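Local structure of endoglucanase (Uncultured bacterium, 3X17) at residues Y198-Q209 with N217-E225; L311-Y320 with D332-R340. The protein is a glycoside hydrolase family 9 endoglucanase that cleaves internal beta-1,4-glucosidic bonds of cellulose. One frame throughout, in Å; residues are numbered along the deposited sequence.

Contact 1 of 2, residues Y198-Q209 with N217-E225. With CA (calcium ion), chain D.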
ATOM      1  N   TYR A 198      -5.168   4.869 -10.755  1.00 29.89           N
ATOM      2  CA  TYR A 198      -6.146   4.964 -11.804  1.00 32.93           C
ATOM      3  C   TYR A 198      -5.697   5.939 -12.878  1.00 31.64           C
ATOM      4  O   TYR A 198      -5.773   5.640 -14.055  1.00 33.56           O
ATOM      5  CB  TYR A 198      -7.530   5.362 -11.298  1.00 32.22           C
ATOM      6  CG  TYR A 198      -8.463   5.671 -12.465  1.00 34.36           C
ATOM      7  CD1 TYR A 198      -9.096   4.633 -13.170  1.00 35.44           C
ATOM      8  CD2 TYR A 198      -8.565   6.963 -12.971  1.00 33.94           C
ATOM      9  CE1 TYR A 198      -9.907   4.901 -14.266  1.00 35.59           C
ATOM     10  CE2 TYR A 198      -9.324   7.232 -14.112  1.00 39.08           C
ATOM     11  CZ  TYR A 198      -9.981   6.201 -14.748  1.00 35.63           C
ATOM     12  OH  TYR A 198     -10.734   6.480 -15.841  1.00 41.26           O
ATOM     13  N   GLU A 199      -5.182   7.086 -12.461  1.00 32.28           N
ATOM     14  CA  GLU A 199      -4.740   8.125 -13.386  1.00 30.61           C
ATOM     15  C   GLU A 199      -3.656   7.633 -14.352  1.00 32.46           C
ATOM     16  O   GLU A 199      -3.676   7.953 -15.524  1.00 33.53           O
ATOM     17  CB  GLU A 199      -4.199   9.323 -12.595  1.00 31.26           C
ATOM     18  CG  GLU A 199      -3.950  10.562 -13.447  1.00 32.13           C
ATOM     19  CD  GLU A 199      -3.778  11.796 -12.601  1.00 33.33           C
ATOM     20  OE1 GLU A 199      -3.040  11.736 -11.584  1.00 33.57           O
ATOM     21  OE2 GLU A 199      -4.356  12.846 -12.960  1.00 35.76           O
ATOM     22  N   LEU A 200      -2.676   6.912 -13.831  1.00 32.38           N
ATOM     23  CA  LEU A 200      -1.584   6.397 -14.643  1.00 32.96           C
ATOM     24  C   LEU A 200      -1.971   5.132 -15.408  1.00 31.73           C
ATOM     25  O   LEU A 200      -1.517   4.943 -16.520  1.00 31.31           O
ATOM     26  CB  LEU A 200      -0.320   6.150 -13.788  1.00 33.44           C
ATOM     27  CG  LEU A 200       0.417   7.440 -13.428  1.00 38.99           C
ATOM     28  CD1 LEU A 200       1.561   7.170 -12.423  1.00 39.87           C
ATOM     29  CD2 LEU A 200       0.917   8.165 -14.730  1.00 38.32           C
ATOM     30  N   TYR A 201      -2.888   4.335 -14.874  1.00 30.03           N
ATOM     31  CA  TYR A 201      -3.233   3.062 -15.517  1.00 29.40           C
ATOM     32  C   TYR A 201      -4.737   2.853 -15.703  1.00 29.93           C
ATOM     33  O   TYR A 201      -5.278   1.829 -15.295  1.00 32.33           O
ATOM     34  CB  TYR A 201      -2.634   1.900 -14.715  1.00 29.92           C
ATOM     35  CG  TYR A 201      -1.171   2.113 -14.339  1.00 30.89           C
ATOM     36  CD1 TYR A 201      -0.183   2.135 -15.308  1.00 33.99           C
ATOM     37  CD2 TYR A 201      -0.790   2.307 -13.018  1.00 31.86           C
ATOM     38  CE1 TYR A 201       1.147   2.347 -14.972  1.00 37.85           C
ATOM     39  CE2 TYR A 201       0.530   2.482 -12.666  1.00 29.12           C
ATOM     40  CZ  TYR A 201       1.494   2.518 -13.640  1.00 36.79           C
ATOM     41  OH  TYR A 201       2.809   2.692 -13.289  1.00 34.27           O
ATOM     42  N   PRO A 202      -5.416   3.810 -16.347  1.00 31.59           N
ATOM     43  CA  PRO A 202      -6.884   3.786 -16.460  1.00 33.75           C
ATOM     44  C   PRO A 202      -7.391   2.540 -17.180  1.00 37.28           C
ATOM     45  O   PRO A 202      -8.529   2.097 -16.947  1.00 37.24           O
ATOM     46  CB  PRO A 202      -7.212   5.052 -17.279  1.00 34.50           C
ATOM     47  CG  PRO A 202      -5.936   5.382 -18.038  1.00 35.00           C
ATOM     48  CD  PRO A 202      -4.796   4.913 -17.108  1.00 30.36           C
ATOM     49  N   GLN A 203      -6.546   1.954 -18.029  1.00 36.93           N
ATOM     50  CA  GLN A 203      -6.963   0.797 -18.823  1.00 39.85           C
ATOM     51  C   GLN A 203      -7.014  -0.485 -17.966  1.00 38.69           C
ATOM     52  O   GLN A 203      -7.728  -1.438 -18.305  1.00 36.55           O
ATOM     53  CB  GLN A 203      -6.085   0.623 -20.086  1.00 41.17           C
ATOM     54  CG  GLN A 203      -4.594   0.336 -19.823  1.00 48.62           C
ATOM     55  CD  GLN A 203      -3.806   1.552 -19.280  1.00 52.90           C
ATOM     56  OE1 GLN A 203      -4.379   2.584 -18.935  1.00 54.42           O
ATOM     57  NE2 GLN A 203      -2.484   1.426 -19.232  1.00 55.34           N
ATOM     58  N   ALA A 204      -6.395  -0.448 -16.783  1.00 37.42           N
ATOM     59  CA  ALA A 204      -6.567  -1.560 -15.836  1.00 36.32           C
ATOM     60  C   ALA A 204      -7.870  -1.493 -15.017  1.00 34.82           C
ATOM     61  O   ALA A 204      -8.241  -2.449 -14.358  1.00 33.02           O
ATOM     62  CB  ALA A 204      -5.358  -1.700 -14.936  1.00 37.09           C
ATOM     63  N   PHE A 205      -8.635  -0.424 -15.171  1.00 36.25           N
ATOM     64  CA  PHE A 205      -9.745  -0.167 -14.249  1.00 36.58           C
ATOM     65  C   PHE A 205     -11.058   0.135 -14.986  1.00 38.72           C
ATOM     66  O   PHE A 205     -11.249   1.249 -15.482  1.00 42.82           O
ATOM     67  CB  PHE A 205      -9.406   1.037 -13.365  1.00 34.15           C
ATOM     68  CG  PHE A 205      -8.285   0.800 -12.404  1.00 32.11           C
ATOM     69  CD1 PHE A 205      -8.484   0.057 -11.257  1.00 32.31           C
ATOM     70  CD2 PHE A 205      -7.062   1.428 -12.588  1.00 34.38           C
ATOM     71  CE1 PHE A 205      -7.451  -0.112 -10.326  1.00 35.57           C
ATOM     72  CE2 PHE A 205      -6.032   1.258 -11.676  1.00 33.14           C
ATOM     73  CZ  PHE A 205      -6.247   0.536 -10.523  1.00 32.79           C
ATOM     74  N   ALA A 206     -12.024  -0.770 -14.904  1.00 38.32           N
ATOM     75  CA  ALA A 206     -13.300  -0.547 -15.568  1.00 37.07           C
ATOM     76  C   ALA A 206     -14.480  -0.358 -14.608  1.00 35.12           C
ATOM     77  O   ALA A 206     -14.461  -0.839 -13.477  1.00 32.39           O
ATOM     78  CB  ALA A 206     -13.583  -1.691 -16.585  1.00 36.73           C
ATOM     79  N   ASP A 207     -15.545   0.265 -15.104  1.00 33.17           N
ATOM     80  CA  ASP A 207     -16.864   0.110 -14.493  1.00 33.70           C
ATOM     81  C   ASP A 207     -17.173  -1.378 -14.369  1.00 32.87           C
ATOM     82  O   ASP A 207     -16.894  -2.156 -15.292  1.00 31.99           O
ATOM     83  CB  ASP A 207     -17.935   0.831 -15.330  1.00 34.60           C
ATOM     84  CG  ASP A 207     -19.280   0.897 -14.628  1.00 38.06           C
ATOM     85  OD1 ASP A 207     -19.353   0.641 -13.411  1.00 34.22           O
ATOM     86  OD2 ASP A 207     -20.288   1.183 -15.304  1.00 44.86           O
ATOM     87  N   GLY A 208     -17.645  -1.777 -13.187  1.00 33.00           N
ATOM     88  CA  GLY A 208     -18.067  -3.150 -12.918  1.00 31.77           C
ATOM     89  C   GLY A 208     -16.921  -4.069 -12.572  1.00 31.59           C
ATOM     90  O   GLY A 208     -17.140  -5.195 -12.145  1.00 31.80           O
ATOM     91  N   GLN A 209     -15.689  -3.597 -12.732  1.00 33.20           N
ATOM     92  CA  GLN A 209     -14.507  -4.393 -12.371  1.00 32.45           C
ATOM     93  C   GLN A 209     -14.567  -5.090 -11.004  1.00 34.58           C
ATOM     94  O   GLN A 209     -14.112  -6.235 -10.859  1.00 36.34           O
ATOM     95  CB  GLN A 209     -13.227  -3.574 -12.459  1.00 34.77           C
ATOM     96  CG  GLN A 209     -11.957  -4.403 -12.102  1.00 38.45           C
ATOM     97  CD  GLN A 209     -10.738  -3.526 -11.931  1.00 39.84           C
ATOM     98  OE1 GLN A 209     -10.860  -2.323 -11.712  1.00 44.15           O
ATOM     99  NE2 GLN A 209      -9.551  -4.117 -12.060  1.00 40.54           N
ATOM    100  N   ASN A 217     -22.580   1.929 -12.768  1.00 43.00           N
ATOM    101  CA  ASN A 217     -23.026   3.312 -12.772  1.00 40.90           C
ATOM    102  C   ASN A 217     -22.265   4.148 -13.797  1.00 41.07           C
ATOM    103  O   ASN A 217     -22.408   5.365 -13.830  1.00 43.60           O
ATOM    104  CB  ASN A 217     -22.812   3.931 -11.384  1.00 42.46           C
ATOM    105  CG  ASN A 217     -21.328   4.037 -11.023  1.00 42.75           C
ATOM    106  OD1 ASN A 217     -20.462   3.594 -11.789  1.00 37.04           O
ATOM    107  ND2 ASN A 217     -21.033   4.594  -9.857  1.00 39.88           N
ATOM    108  N   GLY A 218     -21.439   3.514 -14.621  1.00 39.53           N
ATOM    109  CA  GLY A 218     -20.710   4.241 -15.659  1.00 38.77           C
ATOM    110  C   GLY A 218     -19.381   4.846 -15.214  1.00 38.99           C
ATOM    111  O   GLY A 218     -18.727   5.548 -15.989  1.00 38.57           O
ATOM    112  N   VAL A 219     -18.985   4.576 -13.968  1.00 36.85           N
ATOM    113  CA  VAL A 219     -17.742   5.115 -13.402  1.00 35.96           C
ATOM    114  C   VAL A 219     -16.809   3.936 -13.011  1.00 34.60           C
ATOM    115  O   VAL A 219     -17.246   2.965 -12.392  1.00 32.51           O
ATOM    116  CB  VAL A 219     -18.058   6.007 -12.167  1.00 36.31           C
ATOM    117  CG1 VAL A 219     -16.797   6.614 -11.562  1.00 37.85           C
ATOM    118  CG2 VAL A 219     -19.101   7.122 -12.519  1.00 36.76           C
ATOM    119  N   PRO A 220     -15.513   4.027 -13.345  1.00 33.18           N
ATOM    120  CA  PRO A 220     -14.625   2.944 -12.917  1.00 33.14           C
ATOM    121  C   PRO A 220     -14.778   2.664 -11.431  1.00 32.27           C
ATOM    122  O   PRO A 220     -14.819   3.603 -10.639  1.00 32.53           O
ATOM    123  CB  PRO A 220     -13.232   3.510 -13.214  1.00 31.85           C
ATOM    124  CG  PRO A 220     -13.498   4.449 -14.399  1.00 34.15           C
ATOM    125  CD  PRO A 220     -14.768   5.132 -13.961  1.00 32.67           C
ATOM    126  N   ASP A 221     -14.912   1.393 -11.071  1.00 31.84           N
ATOM    127  CA  ASP A 221     -15.225   0.989  -9.708  1.00 31.42           C
ATOM    128  C   ASP A 221     -14.167   1.484  -8.728  1.00 32.50           C
ATOM    129  O   ASP A 221     -14.483   1.795  -7.595  1.00 34.77           O
ATOM    130  CB  ASP A 221     -15.337  -0.542  -9.616  1.00 32.12           C
ATOM    131  CG  ASP A 221     -16.664  -1.050 -10.129  1.00 33.07           C
ATOM    132  OD1 ASP A 221     -17.448  -0.217 -10.612  1.00 28.68           O
ATOM    133  OD2 ASP A 221     -16.899  -2.271 -10.099  1.00 33.06           O
ATOM    134  N   ILE A 222     -12.904   1.496  -9.143  1.00 34.30           N
ATOM    135  CA  ILE A 222     -11.829   1.973  -8.260  1.00 32.41           C
ATOM    136  C   ILE A 222     -12.136   3.407  -7.834  1.00 31.78           C
ATOM    137  O   ILE A 222     -11.918   3.768  -6.685  1.00 30.60           O
ATOM    138  CB  ILE A 222     -10.414   1.912  -8.922  1.00 31.35           C
ATOM    139  CG1 ILE A 222      -9.302   2.247  -7.888  1.00 32.54           C
ATOM    140  CG2 ILE A 222     -10.323   2.907 -10.056  1.00 30.20           C
ATOM    141  CD1 ILE A 222      -9.220   1.274  -6.719  1.00 30.66           C
ATOM    142  N   LEU A 223     -12.776   4.180  -8.716  1.00 32.44           N
ATOM    143  CA  LEU A 223     -13.182   5.557  -8.383  1.00 30.90           C
ATOM    144  C   LEU A 223     -14.413   5.618  -7.478  1.00 30.17           C
ATOM    145  O   LEU A 223     -14.464   6.420  -6.563  1.00 31.82           O
ATOM    146  CB  LEU A 223     -13.412   6.405  -9.644  1.00 32.90           C
ATOM    147  CG  LEU A 223     -12.178   6.564 -10.547  1.00 34.69           C
ATOM    148  CD1 LEU A 223     -12.459   7.533 -11.677  1.00 30.83           C
ATOM    149  CD2 LEU A 223     -10.964   6.985  -9.733  1.00 27.71           C
ATOM    150  N   ASP A 224     -15.351   4.702  -7.657  1.00 30.21           N
ATOM    151  CA  ASP A 224     -16.407   4.539  -6.666  1.00 32.28           C
ATOM    152  C   ASP A 224     -15.826   4.217  -5.296  1.00 32.82           C
ATOM    153  O   ASP A 224     -16.285   4.753  -4.294  1.00 32.89           O
ATOM    154  CB  ASP A 224     -17.404   3.469  -7.081  1.00 31.47           C
ATOM    155  CG  ASP A 224     -18.187   3.866  -8.318  1.00 39.21           C
ATOM    156  OD1 ASP A 224     -18.684   5.020  -8.388  1.00 31.46           O
ATOM    157  OD2 ASP A 224     -18.183   3.062  -9.266  1.00 37.66           O
ATOM    158  N   GLU A 225     -14.817   3.348  -5.239  1.00 32.05           N
ATOM    159  CA  GLU A 225     -14.268   3.011  -3.927  1.00 30.25           C
ATOM    160  C   GLU A 225     -13.621   4.249  -3.308  1.00 30.84           C
ATOM    161  O   GLU A 225     -13.868   4.566  -2.143  1.00 31.04           O
ATOM    162  CB  GLU A 225     -13.251   1.878  -3.989  1.00 29.44           C
ATOM    163  CG  GLU A 225     -12.902   1.340  -2.578  1.00 30.59           C
ATOM    164  CD  GLU A 225     -14.116   0.676  -1.914  1.00 30.03           C
ATOM    165  OE1 GLU A 225     -14.835  -0.071  -2.624  1.00 28.47           O
ATOM    166  OE2 GLU A 225     -14.387   0.961  -0.725  1.00 27.92           O
TER
HETATM  167 CA    CA D 602     -18.886   1.797 -11.244  1.00 56.75          CA
HETATM  168  O   HOH W   1     -12.334  -0.072 -11.529  1.00 32.60           O

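Contact 2 of 2, residues L311-Y320 with D332-R340. With CA (calcium ion), chain E.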
ATOM      1  N   LEU A 311      -5.703  26.428   6.402  1.00 34.00           N
ATOM      2  CA  LEU A 311      -4.239  26.330   6.515  1.00 36.21           C
ATOM      3  C   LEU A 311      -3.494  27.662   6.348  1.00 35.45           C
ATOM      4  O   LEU A 311      -2.471  27.878   6.974  1.00 36.19           O
ATOM      5  CB  LEU A 311      -3.661  25.310   5.529  1.00 35.42           C
ATOM      6  CG  LEU A 311      -4.079  23.863   5.752  1.00 36.88           C
ATOM      7  CD1 LEU A 311      -3.912  23.099   4.451  1.00 36.53           C
ATOM      8  CD2 LEU A 311      -3.224  23.267   6.894  1.00 28.42           C
ATOM      9  N   ALA A 312      -3.958  28.518   5.457  1.00 37.18           N
ATOM     10  CA  ALA A 312      -3.246  29.767   5.196  1.00 40.64           C
ATOM     11  C   ALA A 312      -3.406  30.764   6.359  1.00 41.46           C
ATOM     12  O   ALA A 312      -2.583  31.665   6.520  1.00 41.20           O
ATOM     13  CB  ALA A 312      -3.683  30.385   3.864  1.00 38.44           C
ATOM     14  N   ALA A 313      -4.344  30.474   7.266  1.00 42.67           N
ATOM     15  CA  ALA A 313      -4.627  31.343   8.409  1.00 43.75           C
ATOM     16  C   ALA A 313      -4.117  30.717   9.692  1.00 44.43           C
ATOM     17  O   ALA A 313      -4.405  31.193  10.782  1.00 45.36           O
ATOM     18  CB  ALA A 313      -6.144  31.604   8.540  1.00 43.04           C
ATOM     19  N   SER A 314      -3.444  29.591   9.584  1.00 45.04           N
ATOM     20  CA  SER A 314      -3.176  28.810  10.786  1.00 44.83           C
ATOM     21  C   SER A 314      -1.731  28.304  10.790  1.00 43.19           C
ATOM     22  O   SER A 314      -1.209  27.934   9.742  1.00 44.04           O
ATOM     23  CB  SER A 314      -4.163  27.645  10.860  1.00 43.80           C
ATOM     24  OG  SER A 314      -3.789  26.772  11.903  1.00 47.17           O
ATOM     25  N   GLY A 315      -1.071  28.358  11.947  1.00 42.47           N
ATOM     26  CA  GLY A 315       0.227  27.703  12.161  1.00 38.19           C
ATOM     27  C   GLY A 315       0.010  26.195  12.331  1.00 39.13           C
ATOM     28  O   GLY A 315      -1.119  25.703  12.268  1.00 39.56           O
ATOM     29  N   PRO A 316       1.095  25.452  12.536  1.00 37.17           N
ATOM     30  CA  PRO A 316       1.019  24.022  12.765  1.00 37.16           C
ATOM     31  C   PRO A 316       0.078  23.715  13.925  1.00 37.91           C
ATOM     32  O   PRO A 316       0.190  24.324  14.978  1.00 38.27           O
ATOM     33  CB  PRO A 316       2.454  23.674  13.141  1.00 36.97           C
ATOM     34  CG  PRO A 316       3.269  24.658  12.300  1.00 37.90           C
ATOM     35  CD  PRO A 316       2.486  25.927  12.414  1.00 37.98           C
ATOM     36  N   ILE A 317      -0.847  22.783  13.728  1.00 36.23           N
ATOM     37  CA  ILE A 317      -1.593  22.225  14.837  1.00 35.41           C
ATOM     38  C   ILE A 317      -1.420  20.721  14.817  1.00 36.23           C
ATOM     39  O   ILE A 317      -2.077  20.010  14.054  1.00 37.29           O
ATOM     40  CB  ILE A 317      -3.102  22.593  14.743  1.00 35.35           C
ATOM     41  CG1 ILE A 317      -3.256  24.115  14.737  1.00 38.02           C
ATOM     42  CG2 ILE A 317      -3.898  21.958  15.918  1.00 34.89           C
ATOM     43  CD1 ILE A 317      -4.679  24.606  14.511  1.00 42.85           C
ATOM     44  N   LEU A 318      -0.539  20.233  15.675  1.00 34.51           N
ATOM     45  CA  LEU A 318      -0.137  18.866  15.599  1.00 34.16           C
ATOM     46  C   LEU A 318      -0.091  18.272  16.996  1.00 35.52           C
ATOM     47  O   LEU A 318       0.937  17.759  17.430  1.00 34.87           O
ATOM     48  CB  LEU A 318       1.226  18.770  14.899  1.00 34.58           C
ATOM     49  CG  LEU A 318       1.187  19.299  13.442  1.00 35.32           C
ATOM     50  CD1 LEU A 318       2.562  19.504  12.840  1.00 35.98           C
ATOM     51  CD2 LEU A 318       0.378  18.379  12.551  1.00 30.72           C
ATOM     52  N   ASP A 319      -1.215  18.331  17.700  1.00 36.06           N
ATOM     53  CA  ASP A 319      -1.281  17.808  19.071  1.00 38.49           C
ATOM     54  C   ASP A 319      -1.872  16.421  19.104  1.00 37.76           C
ATOM     55  O   ASP A 319      -3.006  16.205  18.642  1.00 39.78           O
ATOM     56  CB  ASP A 319      -2.142  18.725  19.942  1.00 38.04           C
ATOM     57  CG  ASP A 319      -1.605  20.128  20.000  1.00 41.98           C
ATOM     58  OD1 ASP A 319      -0.371  20.286  20.163  1.00 44.42           O
ATOM     59  OD2 ASP A 319      -2.422  21.065  19.921  1.00 45.02           O
ATOM     60  N   TYR A 320      -1.162  15.516  19.750  1.00 38.22           N
ATOM     61  CA  TYR A 320      -1.566  14.126  19.827  1.00 38.40           C
ATOM     62  C   TYR A 320      -1.535  13.647  21.285  1.00 40.39           C
ATOM     63  O   TYR A 320      -0.677  12.859  21.667  1.00 39.57           O
ATOM     64  CB  TYR A 320      -0.670  13.242  18.939  1.00 39.07           C
ATOM     65  CG  TYR A 320      -0.632  13.668  17.467  1.00 39.79           C
ATOM     66  CD1 TYR A 320      -1.666  13.347  16.600  1.00 37.85           C
ATOM     67  CD2 TYR A 320       0.434  14.404  16.966  1.00 38.51           C
ATOM     68  CE1 TYR A 320      -1.630  13.740  15.260  1.00 44.05           C
ATOM     69  CE2 TYR A 320       0.463  14.838  15.648  1.00 41.32           C
ATOM     70  CZ  TYR A 320      -0.540  14.456  14.785  1.00 44.89           C
ATOM     71  OH  TYR A 320      -0.493  14.871  13.471  1.00 42.23           O
ATOM     72  N   ASP A 332       0.755   9.976  14.678  1.00 32.10           N
ATOM     73  CA  ASP A 332       1.171  11.268  15.178  1.00 33.87           C
ATOM     74  C   ASP A 332       2.225  11.873  14.234  1.00 34.61           C
ATOM     75  O   ASP A 332       3.451  11.833  14.508  1.00 36.41           O
ATOM     76  CB  ASP A 332       1.694  11.137  16.619  1.00 33.34           C
ATOM     77  CG  ASP A 332       2.728  10.045  16.768  1.00 37.01           C
ATOM     78  OD1 ASP A 332       2.708   9.059  15.985  1.00 38.63           O
ATOM     79  OD2 ASP A 332       3.600  10.197  17.640  1.00 47.81           O
ATOM     80  N   ASP A 333       1.757  12.319  13.070  1.00 32.53           N
ATOM     81  CA  ASP A 333       2.620  12.915  12.048  1.00 33.82           C
ATOM     82  C   ASP A 333       2.993  14.325  12.523  1.00 33.57           C
ATOM     83  O   ASP A 333       2.129  15.181  12.675  1.00 33.15           O
ATOM     84  CB  ASP A 333       1.876  12.976  10.713  1.00 34.04           C
ATOM     85  CG  ASP A 333       2.594  13.826   9.660  1.00 35.62           C
ATOM     86  OD1 ASP A 333       3.752  14.259   9.859  1.00 40.12           O
ATOM     87  OD2 ASP A 333       1.956  14.099   8.623  1.00 38.89           O
ATOM     88  N   ARG A 334       4.242  14.501  12.919  1.00 34.45           N
ATOM     89  CA  ARG A 334       4.625  15.688  13.701  1.00 38.49           C
ATOM     90  C   ARG A 334       5.211  16.848  12.872  1.00 37.88           C
ATOM     91  O   ARG A 334       5.754  17.806  13.431  1.00 39.09           O
ATOM     92  CB  ARG A 334       5.505  15.284  14.908  1.00 38.56           C
ATOM     93  CG  ARG A 334       4.791  14.192  15.733  1.00 47.56           C
ATOM     94  CD  ARG A 334       5.303  13.956  17.141  1.00 53.20           C
ATOM     95  NE  ARG A 334       4.433  14.611  18.118  1.00 56.73           N
ATOM     96  CZ  ARG A 334       3.688  13.994  19.026  1.00 50.90           C
ATOM     97  NH1 ARG A 334       3.678  12.673  19.124  1.00 52.94           N
ATOM     98  NH2 ARG A 334       2.930  14.718  19.831  1.00 58.61           N
ATOM     99  N   ASP A 335       4.950  16.830  11.563  1.00 36.81           N
ATOM    100  CA  ASP A 335       5.336  17.941  10.679  1.00 37.95           C
ATOM    101  C   ASP A 335       4.379  18.053   9.495  1.00 36.06           C
ATOM    102  O   ASP A 335       4.186  17.081   8.753  1.00 39.06           O
ATOM    103  CB  ASP A 335       6.785  17.730  10.201  1.00 39.19           C
ATOM    104  CG  ASP A 335       7.307  18.867   9.318  1.00 44.48           C
ATOM    105  OD1 ASP A 335       6.579  19.838   9.055  1.00 52.17           O
ATOM    106  OD2 ASP A 335       8.459  18.761   8.841  1.00 54.21           O
ATOM    107  N   ASP A 336       3.809  19.235   9.286  1.00 33.20           N
ATOM    108  CA  ASP A 336       2.803  19.422   8.253  1.00 33.68           C
ATOM    109  C   ASP A 336       3.310  20.055   6.954  1.00 34.99           C
ATOM    110  O   ASP A 336       2.522  20.352   6.045  1.00 34.71           O
ATOM    111  CB  ASP A 336       1.591  20.189   8.805  1.00 35.55           C
ATOM    112  CG  ASP A 336       1.866  21.676   9.033  1.00 39.25           C
ATOM    113  OD1 ASP A 336       2.936  22.163   8.613  1.00 45.78           O
ATOM    114  OD2 ASP A 336       0.966  22.379   9.563  1.00 43.79           O
ATOM    115  N   ALA A 337       4.610  20.335   6.881  1.00 32.97           N
ATOM    116  CA  ALA A 337       5.143  21.085   5.714  1.00 32.65           C
ATOM    117  C   ALA A 337       5.123  20.235   4.435  1.00 31.15           C
ATOM    118  O   ALA A 337       4.803  20.739   3.352  1.00 33.21           O
ATOM    119  CB  ALA A 337       6.606  21.616   6.000  1.00 31.27           C
ATOM    120  N   ASP A 338       5.436  18.948   4.566  1.00 28.65           N
ATOM    121  CA  ASP A 338       5.371  18.063   3.431  1.00 32.55           C
ATOM    122  C   ASP A 338       3.944  17.838   2.961  1.00 34.09           C
ATOM    123  O   ASP A 338       3.690  17.747   1.753  1.00 35.48           O
ATOM    124  CB  ASP A 338       6.139  16.741   3.656  1.00 31.20           C
ATOM    125  CG  ASP A 338       5.763  16.045   4.944  1.00 36.35           C
ATOM    126  OD1 ASP A 338       4.650  16.283   5.464  1.00 31.20           O
ATOM    127  OD2 ASP A 338       6.587  15.241   5.437  1.00 32.65           O
ATOM    128  N   ASP A 339       3.019  17.766   3.916  1.00 34.32           N
ATOM    129  CA  ASP A 339       1.579  17.736   3.611  1.00 34.09           C
ATOM    130  C   ASP A 339       1.057  19.029   2.973  1.00 34.95           C
ATOM    131  O   ASP A 339       0.305  18.976   1.991  1.00 33.66           O
ATOM    132  CB  ASP A 339       0.788  17.388   4.885  1.00 32.08           C
ATOM    133  CG  ASP A 339       1.412  16.227   5.638  1.00 30.60           C
ATOM    134  OD1 ASP A 339       1.162  15.084   5.244  1.00 32.27           O
ATOM    135  OD2 ASP A 339       2.153  16.439   6.624  1.00 32.22           O
ATOM    136  N   ARG A 340       1.468  20.197   3.491  1.00 33.64           N
ATOM    137  CA  ARG A 340       1.074  21.468   2.842  1.00 31.93           C
ATOM    138  C   ARG A 340       1.639  21.615   1.432  1.00 31.77           C
ATOM    139  O   ARG A 340       0.938  22.056   0.515  1.00 31.67           O
ATOM    140  CB  ARG A 340       1.463  22.700   3.668  1.00 31.72           C
ATOM    141  CG  ARG A 340       0.818  22.786   5.029  1.00 32.88           C
ATOM    142  CD  ARG A 340       1.361  24.007   5.806  1.00 34.61           C
ATOM    143  NE  ARG A 340       0.873  24.054   7.180  1.00 40.01           N
ATOM    144  CZ  ARG A 340       0.118  25.026   7.689  1.00 38.41           C
ATOM    145  NH1 ARG A 340      -0.258  26.053   6.948  1.00 31.15           N
ATOM    146  NH2 ARG A 340      -0.264  24.961   8.956  1.00 40.92           N
TER
HETATM  147 CA    CA E 603       3.849  15.246   7.493  1.00 33.60          CA
HETATM  148  O   HOH W   2       6.310  14.983   7.757  1.00 30.43           O

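Contact 1 of 2, residues Y198-Q209 with N217-E225
L223 lays CD1 over one face of the Y198 ring, 4.1 Å from the ring centroid, in a CH-pi contact. The Y198 side chain leaves with CG anti to the backbone N (chi1 171°), which carries the ring across the start of helix 221-235. There P220, at the N-cap position, brings CG to 3.6 Å from Y198 CE1. I222 CG2 touches both Y198 and F205, and I222 CB lies 3.6 Å from F205 CD1. This apolar half is tightly packed, with F292 beside Y198, P220 and L223.

The polar half reaches the surface at A206, N217 and G218, while D221 and D224 are buried. D207 OD1, N217 OD1, V219 O, D221 OD1, D224 OD2 and the backbone O of E214 bind a calcium ion here. N217 OD1 also accepts from V219 N, an Asx turn. G218 N donates to D207 OD2 at 2.7 Å, coming from above the carboxylate plane. D221 OD1 accepts from G208 N at 3.0 Å, and D221 OD2 from L210 N. Water 1 bridges A206 O, Q209 OE1 and I222 N. Three carboxylates share one cation, so the calcium probably offsets their repulsion and fixes the loop against the helix start.

Contact 2 of 2, residues L311-Y320 with D332-R340
The Y320 ring has D332 CA over the centre of one face, 3.5 Å from the ring centroid in a CH-pi contact. At the ring edge, in plane, lies R334 NH2. The R334 guanidinium sets a face against Y320 CD2, at 3.8 Å from NH2. R334 NH1 forms a salt bridge with D332 OD2, though the hydrogen bond within it is weak. The R340 guanidinium has L311 CD2 over one face. At its edge, in plane, are G315 O and the D336 carboxylate.

With the R340 chain extended (chi3 -174°), R340 NH1 donates to L311 O at 2.9 Å. R340 NH2 donates to S314 O at 3.2 Å. Both carbonyls are met from above their planes. R340 NH2 and, more weakly, NE grip D336 OD2 in a salt bridge; NH2 comes on the syn side, somewhat out of the carboxylate plane. T272 gives that oxygen a further partner. The arginine therefore holds the turn after helix 294-312.

Y320 OH donates to D333 O at 2.8 Å and also bonds Q273. L318 packs its methyls on the backbone of D333 to D336. D333 binds a calcium ion with both carboxylate oxygens, joined by D335 O, D338 OD1, D339 OD2, water 2 and the backbone O of V377. The site spans loop D333-D335 and the first turn of helix 337-351, capped by D335 OD1 on A337 N, in the family 9 (alpha/alpha)6 barrel.

From the N terminus the chain passes the Ig-like domain, then enters the family 9 catalytic region, which holds both contacts. Contact 1 comes first. It closes the loop between helix 184-200 and helix 221-235. The chain then runs through strands 243-249 and 265-271 and helix 272-288 before contact 2. That contact closes the longer connection between helix 294-312 and helix 337-351. The two follow in series, neither nested nor crossed. The centres of contact 1 and contact 2 lie about 32 Å apart. The nearest atoms of contact 1 and contact 2 are about 16 Å apart, so they do not touch. Each ties the end of one helix to the start of the next, and each has its own calcium ion.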